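Local coordinates for protein BIFUNCTIONAL PROTEIN Proline utilization A (PutA) (Corynebacterium freiburgense, PDB 5UX5) that probably catalyses both oxidative steps from proline to glutamate, pairing an FAD-dependent proline dehydrogenase with an NAD-dependent aldehyde dehydrogenase in one chain, at residues Val589-Trp594 with Ile667-Ala672; Ile616-Pro621 with Met647-Ala652. One frame throughout, in Å; residues are numbered along the deposited sequence.

Contact 1: residues Val589-Trp594 with Ile667-Ala672; sequences VVASPW and IILTGA. With NAD (nicotinamide-adenine-dinucleotide), chain F.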
loop_
_atom_site.group_PDB
_atom_site.type_symbol
_atom_site.label_atom_id
_atom_site.label_comp_id
_atom_site.label_asym_id
_atom_site.label_seq_id
_atom_site.Cartn_x
_atom_site.Cartn_y
_atom_site.Cartn_z
ATOM N N VAL A 589 19.988 -23.546 -2.727
ATOM C CA VAL A 589 20.701 -22.353 -3.172
ATOM C C VAL A 589 19.678 -21.273 -3.520
ATOM O O VAL A 589 18.691 -21.541 -4.231
ATOM C CB VAL A 589 21.608 -22.668 -4.369
ATOM C CG1 VAL A 589 22.141 -21.350 -5.009
ATOM C CG2 VAL A 589 22.734 -23.560 -3.932
ATOM N N VAL A 590 19.900 -20.055 -3.009
ATOM C CA VAL A 590 19.020 -18.914 -3.265
ATOM C C VAL A 590 19.781 -17.898 -4.104
ATOM O O VAL A 590 20.698 -17.221 -3.612
ATOM C CB VAL A 590 18.506 -18.263 -1.972
ATOM C CG1 VAL A 590 17.642 -17.079 -2.319
ATOM C CG2 VAL A 590 17.711 -19.241 -1.158
ATOM N N ALA A 591 19.390 -17.779 -5.365
ATOM C CA ALA A 591 19.956 -16.813 -6.297
ATOM C C ALA A 591 18.955 -15.669 -6.434
ATOM O O ALA A 591 17.867 -15.848 -6.981
ATOM C CB ALA A 591 20.277 -17.475 -7.635
ATOM N N SER A 592 19.304 -14.512 -5.901
ATOM C CA SER A 592 18.385 -13.404 -5.687
ATOM C C SER A 592 18.667 -12.245 -6.647
ATOM O O SER A 592 19.755 -12.157 -7.235
ATOM C CB SER A 592 18.501 -12.929 -4.233
ATOM O OG SER A 592 19.815 -12.478 -3.957
ATOM N N PRO A 593 17.686 -11.361 -6.870
ATOM C CA PRO A 593 17.897 -10.243 -7.804
ATOM C C PRO A 593 18.321 -8.979 -7.079
ATOM O O PRO A 593 18.614 -9.041 -5.876
ATOM C CB PRO A 593 16.523 -10.076 -8.446
ATOM C CG PRO A 593 15.572 -10.442 -7.297
ATOM C CD PRO A 593 16.286 -11.444 -6.419
ATOM N N TRP A 594 18.316 -7.833 -7.787
ATOM C CA TRP A 594 18.739 -6.559 -7.208
ATOM C C TRP A 594 17.579 -5.630 -6.854
ATOM O O TRP A 594 17.742 -4.802 -5.963
ATOM C CB TRP A 594 19.691 -5.810 -8.154
ATOM C CG TRP A 594 19.191 -5.750 -9.537
ATOM C CD1 TRP A 594 19.590 -6.523 -10.563
ATOM C CD2 TRP A 594 18.175 -4.881 -10.058
ATOM N NE1 TRP A 594 18.897 -6.202 -11.702
ATOM C CE2 TRP A 594 18.015 -5.199 -11.418
ATOM C CE3 TRP A 594 17.394 -3.858 -9.509
ATOM C CZ2 TRP A 594 17.091 -4.562 -12.235
ATOM C CZ3 TRP A 594 16.466 -3.222 -10.324
ATOM C CH2 TRP A 594 16.330 -3.577 -11.680
ATOM N N ILE A 667 17.155 -24.914 -6.309
ATOM C CA ILE A 667 17.483 -23.512 -6.500
ATOM C C ILE A 667 16.189 -22.730 -6.380
ATOM O O ILE A 667 15.183 -23.087 -7.015
ATOM C CB ILE A 667 18.139 -23.262 -7.865
ATOM C CG1 ILE A 667 19.497 -23.950 -7.934
ATOM C CG2 ILE A 667 18.266 -21.760 -8.122
ATOM C CD1 ILE A 667 20.109 -23.920 -9.311
ATOM N N ILE A 668 16.195 -21.719 -5.512
ATOM C CA ILE A 668 15.175 -20.680 -5.504
ATOM C C ILE A 668 15.759 -19.472 -6.228
ATOM O O ILE A 668 16.782 -18.923 -5.799
ATOM C CB ILE A 668 14.756 -20.299 -4.084
ATOM C CG1 ILE A 668 14.256 -21.519 -3.309
ATOM C CG2 ILE A 668 13.705 -19.224 -4.167
ATOM C CD1 ILE A 668 14.034 -21.226 -1.842
ATOM N N LEU A 669 15.150 -19.100 -7.350
ATOM C CA LEU A 669 15.672 -18.092 -8.262
ATOM C C LEU A 669 14.618 -17.041 -8.556
ATOM O O LEU A 669 13.453 -17.373 -8.781
ATOM C CB LEU A 669 16.109 -18.725 -9.582
ATOM C CG LEU A 669 16.337 -17.853 -10.812
ATOM C CD1 LEU A 669 17.551 -17.000 -10.599
ATOM C CD2 LEU A 669 16.489 -18.726 -12.065
ATOM N N THR A 670 15.041 -15.782 -8.593
ATOM C CA THR A 670 14.207 -14.662 -8.997
ATOM C C THR A 670 15.001 -13.859 -10.014
ATOM O O THR A 670 16.024 -13.276 -9.667
ATOM C CB THR A 670 13.825 -13.768 -7.819
ATOM O OG1 THR A 670 13.269 -14.565 -6.763
ATOM C CG2 THR A 670 12.837 -12.694 -8.270
ATOM N N GLY A 671 14.530 -13.823 -11.246
ATOM C CA GLY A 671 15.290 -13.168 -12.291
ATOM C C GLY A 671 14.670 -13.405 -13.650
ATOM O O GLY A 671 13.448 -13.505 -13.785
ATOM N N ALA A 672 15.519 -13.512 -14.637
ATOM C CA ALA A 672 15.026 -13.650 -15.991
ATOM C C ALA A 672 14.680 -15.100 -16.297
ATOM O O ALA A 672 15.378 -16.026 -15.883
ATOM C CB ALA A 672 16.082 -13.143 -16.965
HETATM P PA NAD F . 19.388 -12.700 -13.735
HETATM O O1A NAD F . 18.106 -13.521 -14.112
HETATM O O2A NAD F . 20.412 -12.738 -14.918
HETATM O O5B NAD F . 20.097 -13.348 -12.491
HETATM C C5B NAD F . 19.555 -13.328 -11.193
HETATM C C4B NAD F . 20.482 -14.064 -10.226
HETATM O O4B NAD F . 21.071 -15.245 -10.780
HETATM C C3B NAD F . 21.580 -13.174 -9.729
HETATM O O3B NAD F . 21.971 -13.513 -8.446
HETATM C C2B NAD F . 22.591 -13.497 -10.754
HETATM O O2B NAD F . 23.863 -13.020 -10.485
HETATM C C1B NAD F . 22.462 -14.984 -10.834
HETATM N N9A NAD F . 23.077 -15.535 -12.035
HETATM C C8A NAD F . 22.721 -15.280 -13.347
HETATM N N7A NAD F . 23.526 -15.971 -14.181
HETATM C C5A NAD F . 24.452 -16.718 -13.438
HETATM C C6A NAD F . 25.484 -17.599 -13.745
HETATM N N6A NAD F . 25.840 -17.929 -15.103
HETATM N N1A NAD F . 26.187 -18.165 -12.748
HETATM C C2A NAD F . 25.921 -17.897 -11.445
HETATM N N3A NAD F . 24.915 -17.045 -11.104
HETATM C C4A NAD F . 24.175 -16.449 -12.064
HETATM O O3 NAD F . 18.872 -11.237 -13.344
HETATM P PN NAD F . 19.550 -9.806 -13.635
HETATM O O1N NAD F . 20.773 -9.850 -14.527
HETATM O O2N NAD F . 20.091 -9.293 -12.334
HETATM O O5D NAD F . 18.377 -8.897 -14.259
HETATM C C5D NAD F . 17.776 -9.342 -15.467
HETATM C C4D NAD F . 16.294 -9.014 -15.670
HETATM O O4D NAD F . 15.406 -9.586 -14.738
HETATM C C3D NAD F . 15.894 -7.580 -15.662
HETATM O O3D NAD F . 16.418 -6.825 -16.691
HETATM C C2D NAD F . 14.444 -7.784 -15.862
HETATM O O2D NAD F . 14.153 -7.719 -17.213
HETATM C C1D NAD F . 14.164 -9.127 -15.226
#

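Contact 2: residues Ile616-Pro621 with Met647-Ala652; sequences ILKPAP and MHTDEA. With NAD (nicotinamide-adenine-dinucleotide), chain F.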
loop_
_atom_site.group_PDB
_atom_site.type_symbol
_atom_site.label_atom_id
_atom_site.label_comp_id
_atom_site.label_asym_id
_atom_site.label_seq_id
_atom_site.Cartn_x
_atom_site.Cartn_y
_atom_site.Cartn_z
ATOM N N ILE A 616 22.468 -21.687 0.853
ATOM C CA ILE A 616 23.484 -20.813 0.277
ATOM C C ILE A 616 22.778 -19.632 -0.369
ATOM O O ILE A 616 21.902 -19.811 -1.228
ATOM C CB ILE A 616 24.375 -21.541 -0.733
ATOM C CG1 ILE A 616 25.377 -22.431 -0.006
ATOM C CG2 ILE A 616 25.098 -20.549 -1.572
ATOM C CD1 ILE A 616 26.167 -23.335 -0.915
ATOM N N LEU A 617 23.126 -18.433 0.079
ATOM C CA LEU A 617 22.655 -17.197 -0.520
ATOM C C LEU A 617 23.700 -16.706 -1.511
ATOM O O LEU A 617 24.843 -16.407 -1.124
ATOM C CB LEU A 617 22.383 -16.138 0.552
ATOM C CG LEU A 617 22.133 -14.689 0.079
ATOM C CD1 LEU A 617 21.038 -14.613 -0.964
ATOM C CD2 LEU A 617 21.770 -13.797 1.267
ATOM N N LYS A 618 23.305 -16.616 -2.779
ATOM C CA LYS A 618 24.150 -16.019 -3.812
ATOM C C LYS A 618 23.445 -14.767 -4.339
ATOM O O LYS A 618 22.571 -14.859 -5.217
ATOM C CB LYS A 618 24.431 -17.041 -4.922
ATOM C CG LYS A 618 25.515 -16.633 -5.912
ATOM C CD LYS A 618 24.872 -15.973 -7.079
ATOM C CE LYS A 618 25.703 -14.908 -7.649
ATOM N NZ LYS A 618 24.740 -14.041 -8.352
ATOM N N PRO A 619 23.787 -13.581 -3.857
ATOM C CA PRO A 619 23.017 -12.386 -4.221
ATOM C C PRO A 619 23.429 -11.774 -5.558
ATOM O O PRO A 619 24.549 -11.947 -6.062
ATOM C CB PRO A 619 23.331 -11.419 -3.083
ATOM C CG PRO A 619 24.627 -11.888 -2.498
ATOM C CD PRO A 619 24.953 -13.252 -3.030
ATOM N N ALA A 620 22.491 -11.022 -6.127
ATOM C CA ALA A 620 22.762 -10.381 -7.409
ATOM C C ALA A 620 23.952 -9.431 -7.278
ATOM O O ALA A 620 24.064 -8.706 -6.284
ATOM C CB ALA A 620 21.532 -9.628 -7.914
ATOM N N PRO A 621 24.851 -9.403 -8.255
ATOM C CA PRO A 621 26.103 -8.649 -8.074
ATOM C C PRO A 621 25.921 -7.148 -7.858
ATOM O O PRO A 621 26.790 -6.526 -7.244
ATOM C CB PRO A 621 26.881 -8.958 -9.358
ATOM C CG PRO A 621 25.871 -9.355 -10.333
ATOM C CD PRO A 621 24.775 -10.045 -9.570
ATOM N N MET A 647 27.664 -16.614 -0.526
ATOM C CA MET A 647 28.696 -16.921 -1.514
ATOM C C MET A 647 28.580 -15.955 -2.690
ATOM O O MET A 647 27.692 -16.106 -3.540
ATOM C CB MET A 647 28.603 -18.374 -2.004
ATOM C CG MET A 647 28.819 -19.468 -0.961
ATOM S SD MET A 647 28.995 -21.164 -1.670
ATOM C CE MET A 647 30.475 -21.017 -2.691
ATOM N N HIS A 648 29.508 -14.998 -2.773
ATOM C CA HIS A 648 29.568 -14.086 -3.918
ATOM C C HIS A 648 30.340 -14.749 -5.062
ATOM O O HIS A 648 31.457 -14.368 -5.412
ATOM C CB HIS A 648 30.214 -12.758 -3.534
ATOM C CG HIS A 648 29.547 -12.049 -2.397
ATOM N ND1 HIS A 648 28.245 -11.601 -2.456
ATOM C CD2 HIS A 648 30.023 -11.670 -1.184
ATOM C CE1 HIS A 648 27.944 -10.989 -1.322
ATOM N NE2 HIS A 648 29.004 -11.017 -0.532
ATOM N N THR A 649 29.727 -15.774 -5.645
ATOM C CA THR A 649 30.326 -16.390 -6.818
ATOM C C THR A 649 30.169 -15.466 -8.014
ATOM O O THR A 649 29.233 -14.656 -8.097
ATOM C CB THR A 649 29.682 -17.750 -7.153
ATOM O OG1 THR A 649 28.374 -17.552 -7.715
ATOM C CG2 THR A 649 29.564 -18.635 -5.923
ATOM N N ASP A 650 31.103 -15.596 -8.949
ATOM C CA ASP A 650 30.962 -14.948 -10.234
ATOM C C ASP A 650 29.846 -15.639 -11.016
ATOM O O ASP A 650 29.141 -16.504 -10.511
ATOM C CB ASP A 650 32.275 -14.973 -11.014
ATOM C CG ASP A 650 32.813 -16.372 -11.202
ATOM O OD1 ASP A 650 32.007 -17.331 -11.135
ATOM O OD2 ASP A 650 34.036 -16.523 -11.433
ATOM N N GLU A 651 29.673 -15.213 -12.256
ATOM C CA GLU A 651 28.793 -15.844 -13.219
ATOM C C GLU A 651 29.599 -16.568 -14.291
ATOM O O GLU A 651 29.174 -16.655 -15.446
ATOM C CB GLU A 651 27.871 -14.790 -13.823
ATOM C CG GLU A 651 26.964 -14.163 -12.777
ATOM C CD GLU A 651 25.938 -13.207 -13.369
ATOM O OE1 GLU A 651 25.158 -12.605 -12.584
ATOM O OE2 GLU A 651 25.877 -13.085 -14.616
ATOM N N ALA A 652 30.789 -17.022 -13.930
ATOM C CA ALA A 652 31.610 -17.881 -14.781
ATOM C C ALA A 652 31.709 -19.254 -14.128
ATOM O O ALA A 652 30.685 -19.721 -13.607
ATOM C CB ALA A 652 32.940 -17.205 -15.051
HETATM P PA NAD F . 19.388 -12.700 -13.735
HETATM O O1A NAD F . 18.106 -13.521 -14.112
HETATM O O2A NAD F . 20.412 -12.738 -14.918
HETATM O O5B NAD F . 20.097 -13.348 -12.491
HETATM C C5B NAD F . 19.555 -13.328 -11.193
HETATM C C4B NAD F . 20.482 -14.064 -10.226
HETATM O O4B NAD F . 21.071 -15.245 -10.780
HETATM C C3B NAD F . 21.580 -13.174 -9.729
HETATM O O3B NAD F . 21.971 -13.513 -8.446
HETATM C C2B NAD F . 22.591 -13.497 -10.754
HETATM O O2B NAD F . 23.863 -13.020 -10.485
HETATM C C1B NAD F . 22.462 -14.984 -10.834
HETATM N N9A NAD F . 23.077 -15.535 -12.035
HETATM C C8A NAD F . 22.721 -15.280 -13.347
HETATM N N7A NAD F . 23.526 -15.971 -14.181
HETATM C C5A NAD F . 24.452 -16.718 -13.438
HETATM C C6A NAD F . 25.484 -17.599 -13.745
HETATM N N6A NAD F . 25.840 -17.929 -15.103
HETATM N N1A NAD F . 26.187 -18.165 -12.748
HETATM C C2A NAD F . 25.921 -17.897 -11.445
HETATM N N3A NAD F . 24.915 -17.045 -11.104
HETATM C C4A NAD F . 24.175 -16.449 -12.064
HETATM O O3 NAD F . 18.872 -11.237 -13.344
HETATM P PN NAD F . 19.550 -9.806 -13.635
HETATM O O1N NAD F . 20.773 -9.850 -14.527
HETATM O O2N NAD F . 20.091 -9.293 -12.334
HETATM O O5D NAD F . 18.377 -8.897 -14.259
HETATM C C5D NAD F . 17.776 -9.342 -15.467
HETATM C C4D NAD F . 16.294 -9.014 -15.670
HETATM O O4D NAD F . 15.406 -9.586 -14.738
HETATM C C3D NAD F . 15.894 -7.580 -15.662
HETATM O O3D NAD F . 16.418 -6.825 -16.691
HETATM C C2D NAD F . 14.444 -7.784 -15.862
HETATM O O2D NAD F . 14.153 -7.719 -17.213
HETATM C C1D NAD F . 14.164 -9.127 -15.226
#

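Contact 1: residues Val589-Trp594 with Ile667-Ala672
Val589-Ala591 and Ile667-Thr670 pair as neighbouring parallel strands, their axes 4.7 Å apart and 7° from parallel. The ladder belongs to the Rossmann-type sheet of the aldehyde dehydrogenase part, and these two strands end at the NAD site. Ile668 sits between two bonds: its N donates to Val589 O at 2.8 Å, and its O accepts from Ala591 N at 2.9 Å. The third rung, Thr670 N to Ala591 O, is longer at 3.3 Å.

Val589, Ala591, Ile667 and Leu669 lie on one face. Leu669 CG is anti to the backbone N (chi1 164°), which helps carry CD1 alongside Ala591 CB at 4.1 Å. These two methyls also lie against O4B of the adenosine ribose. Helix 653-659 packs on the Val589, Ala591 and Ile667 side chains, helix 673-682 on Leu669.

The opposite face carries Val590 and Ile668, which meet through CG2 and CD1. Further along, the Pro593 ring lies obliquely against the branched side of Thr670, CG touching Thr670 CG2 and CD touching Thr670 CB, each at 3.7 Å. Ile600 of helix 599-611 covers both residues.

Beyond the paired strands, both segments turn to the cofactor. Ser592 O accepts a hydrogen bond from the ribose hydroxyl O3B, and the indole of Trp594 presents the CD1-NE1 edge to phosphate oxygen O2N, which lies near the ring plane. Gly671 passes close to the adenosine-side phosphate, with no side chain between them. Ala672, the N-cap of helix 673-682, puts the positive end of that helix near the phosphate, probably easing its charge; Ala672 N points almost straight at O1A, 2.6 Å away with an N-H...O angle of 178°.

Contact 2: residues Ile616-Pro621 with Met647-Ala652
Ile616-Pro621 and Met647-Glu651 run 51° apart end to end, joined by one nearly straight backbone hydrogen bond, Met647 N to Leu617 O (2.9 Å). Beside it the Met647 side chain crosses Ile616 obliquely, bringing SD to 3.6 Å from Ile616 CD1. The Pro619 and His648 side chains cross at about a right angle, with Pro619 CG near the imidazole plane at the ND1-CE1 edge; His648 NE2 is held by Glu628. His648 centres an inverse gamma turn. In this Rossmann-type nucleotide site the two segments share the adenosine half of NAD. With chi1 at -169° the Lys618 chain sets off opposite its own N, then bends at chi2 and chi3, passing Met647 O and Thr649 OG1 before NZ reaches ribose O3B at 2.8 Å. A further bond ties NZ to Pro619 O from above the carbonyl plane. From the loop, Glu651 CG lies over the adenine face, 3.6 Å from C5A, and the chain extended beyond it carries OE1 to accept the hydrogen bond of O2B. Lys618 NZ and Glu651 OE1 stay 4.5 Å apart, beyond a salt bridge, with ribose O2B between them.

From the N terminus, strand 580-591 delivers Val589-Trp594, helix 599-611 leads to Ile616-Pro621, helix 624-636 to Met647-Ala652, and helix 653-659 to Ile667-Ala672. Contact 2 therefore closes a short loop of 25 residues wholly within the 72-residue loop that contact 1 closes; they nest and do not cross. Strand 580-591 lies between strands 614-618 and 666-670, so the contacts join directly: Val590 N meets Ile616 O at 2.7 Å and Val590 O meets Lys618 N at 2.8 Å, both probable hydrogen bonds. With centres about 10 Å apart, they unite strand ends, loops and helix starts around one NAD.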